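Exo-poly-alpha-D-galacturonosidase (Thermotoga maritima, PDB 3JUR) is a hyperthermoactive exopolygalacturonase that hydrolyses the glycosidic bonds of polygalacturonate, the backbone of pectin, probably releasing galacturonate units from chain ends. Local coordinates at residues 224-229 with 239-244. Numbering follows the deposited sequence.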
loop_
_atom_site.group_PDB
_atom_site.type_symbol
_atom_site.label_atom_id
_atom_site.label_comp_id
_atom_site.label_asym_id
_atom_site.label_seq_id
_atom_site.Cartn_x
_atom_site.Cartn_y
_atom_site.Cartn_z
ATOM N N VAL D 224 -4.237 18.484 -40.170
ATOM C CA VAL D 224 -5.393 17.603 -40.224
ATOM C C VAL D 224 -6.139 17.639 -38.879
ATOM O O VAL D 224 -5.527 17.490 -37.815
ATOM C CB VAL D 224 -4.969 16.148 -40.588
ATOM C CG1 VAL D 224 -6.181 15.235 -40.732
ATOM C CG2 VAL D 224 -4.113 16.124 -41.860
ATOM N N ILE D 225 -7.451 17.867 -38.940
ATOM C CA ILE D 225 -8.312 17.852 -37.758
ATOM C C ILE D 225 -9.380 16.758 -37.910
ATOM O O ILE D 225 -10.119 16.723 -38.896
ATOM C CB ILE D 225 -9.003 19.227 -37.520
ATOM C CG1 ILE D 225 -7.968 20.320 -37.249
ATOM C CG2 ILE D 225 -10.006 19.152 -36.376
ATOM C CD1 ILE D 225 -8.510 21.752 -37.418
ATOM N N ILE D 226 -9.435 15.858 -36.936
ATOM C CA ILE D 226 -10.508 14.874 -36.865
ATOM C C ILE D 226 -11.148 15.027 -35.498
ATOM O O ILE D 226 -10.498 14.862 -34.459
ATOM C CB ILE D 226 -10.007 13.443 -37.111
ATOM C CG1 ILE D 226 -9.340 13.350 -38.486
ATOM C CG2 ILE D 226 -11.165 12.442 -37.042
ATOM C CD1 ILE D 226 -8.283 12.280 -38.577
ATOM N N ARG D 227 -12.427 15.372 -35.500
ATOM C CA ARG D 227 -13.077 15.811 -34.282
ATOM C C ARG D 227 -14.545 15.414 -34.282
ATOM O O ARG D 227 -15.203 15.461 -35.322
ATOM C CB ARG D 227 -12.849 17.328 -34.122
ATOM C CG ARG D 227 -14.063 18.188 -33.906
ATOM C CD ARG D 227 -14.160 19.280 -34.979
ATOM N NE ARG D 227 -13.181 20.358 -34.827
ATOM C CZ ARG D 227 -13.247 21.540 -35.444
ATOM N NH1 ARG D 227 -14.250 21.833 -36.269
ATOM N NH2 ARG D 227 -12.304 22.441 -35.231
ATOM N N ASN D 228 -15.034 14.997 -33.118
ATOM C CA ASN D 228 -16.440 14.618 -32.919
ATOM C C ASN D 228 -17.000 13.596 -33.920
ATOM O O ASN D 228 -18.164 13.674 -34.315
ATOM C CB ASN D 228 -17.343 15.863 -32.817
ATOM C CG ASN D 228 -17.000 16.728 -31.615
ATOM O OD1 ASN D 228 -16.279 17.724 -31.742
ATOM N ND2 ASN D 228 -17.486 16.337 -30.435
ATOM N N ILE D 229 -16.168 12.636 -34.307
ATOM C CA ILE D 229 -16.621 11.521 -35.133
ATOM C C ILE D 229 -16.802 10.252 -34.297
ATOM O O ILE D 229 -16.279 10.147 -33.185
ATOM C CB ILE D 229 -15.663 11.230 -36.319
ATOM C CG1 ILE D 229 -14.323 10.686 -35.821
ATOM C CG2 ILE D 229 -15.478 12.466 -37.195
ATOM C CD1 ILE D 229 -13.709 9.686 -36.744
ATOM N N ASP D 239 -8.634 -0.528 -38.086
ATOM C CA ASP D 239 -8.027 0.575 -37.349
ATOM C C ASP D 239 -8.941 1.792 -37.456
ATOM O O ASP D 239 -9.549 2.026 -38.505
ATOM C CB ASP D 239 -6.660 0.948 -37.940
ATOM C CG ASP D 239 -5.628 -0.181 -37.872
ATOM O OD1 ASP D 239 -5.981 -1.346 -37.598
ATOM O OD2 ASP D 239 -4.438 0.115 -38.109
ATOM N N GLY D 240 -9.021 2.585 -36.389
ATOM C CA GLY D 240 -9.864 3.784 -36.382
ATOM C C GLY D 240 -9.229 4.911 -37.174
ATOM O O GLY D 240 -9.714 5.290 -38.247
ATOM N N ILE D 241 -8.137 5.449 -36.643
ATOM C CA ILE D 241 -7.402 6.519 -37.301
ATOM C C ILE D 241 -5.909 6.177 -37.355
ATOM O O ILE D 241 -5.286 5.916 -36.309
ATOM C CB ILE D 241 -7.612 7.891 -36.608
ATOM C CG1 ILE D 241 -9.108 8.237 -36.525
ATOM C CG2 ILE D 241 -6.844 8.984 -37.357
ATOM C CD1 ILE D 241 -9.425 9.435 -35.646
ATOM N N ASP D 242 -5.364 6.195 -38.579
ATOM C CA ASP D 242 -3.960 5.895 -38.861
ATOM C C ASP D 242 -3.200 7.080 -39.460
ATOM O O ASP D 242 -3.036 7.143 -40.680
ATOM C CB ASP D 242 -3.851 4.740 -39.854
ATOM C CG ASP D 242 -4.544 3.499 -39.384
ATOM O OD1 ASP D 242 -3.823 2.552 -39.007
ATOM O OD2 ASP D 242 -5.799 3.469 -39.399
ATOM N N PRO D 243 -2.733 8.023 -38.623
ATOM C CA PRO D 243 -1.906 9.099 -39.176
ATOM C C PRO D 243 -0.560 8.541 -39.655
ATOM O O PRO D 243 0.248 8.070 -38.830
ATOM C CB PRO D 243 -1.688 10.036 -37.972
ATOM C CG PRO D 243 -2.731 9.648 -36.977
ATOM C CD PRO D 243 -2.945 8.183 -37.175
ATOM N N GLU D 244 -0.328 8.588 -40.967
ATOM C CA GLU D 244 0.878 8.019 -41.555
ATOM C C GLU D 244 1.739 9.068 -42.260
ATOM O O GLU D 244 1.334 9.626 -43.282
ATOM C CB GLU D 244 0.531 6.851 -42.495
ATOM C CG GLU D 244 1.758 6.103 -42.997
ATOM C CD GLU D 244 1.487 4.671 -43.423
ATOM O OE1 GLU D 244 2.469 3.898 -43.444
ATOM O OE2 GLU D 244 0.321 4.307 -43.738
#
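No flat group takes part where Ile-226 and Ile-241 meet, because branched aliphatic side chains make the contact, reaching toward each other tip to tip. The touch is reciprocal. CG2 of Ile-226 comes to 3.7 Å from CD1 of Ile-241, while CD1 of Ile-226 lies 3.8 Å from CG2 of Ile-241. Both residues share one first torsion (chi1 -58° in Ile-226, -56° in Ile-241): with CG2 anti to the backbone N, CG1 runs beside that N and carries CD1 out next to CG2, so each isoleucine presents two methyls, and each methyl meets the other kind on its partner. Ile-229 adds a looser touch, its CD1 4.4 Å from CD1 of Ile-241.

The fold is a right-handed parallel beta-helix, and the contact spans the interior of a coil, from strand 224-233 to the loop that follows it. Ile-216 touches all three isoleucines, and Met-249 from strand 249-252 packs on Ile-226 and Ile-241. Dispersion and burial hold the two segments together, with no directional bond to set their register. Ile-241 thus ties to the core a loop whose acids pack elsewhere, Asp-239 against Trp-214 and Asp-260, Asp-242 against His-217 and Lys-266.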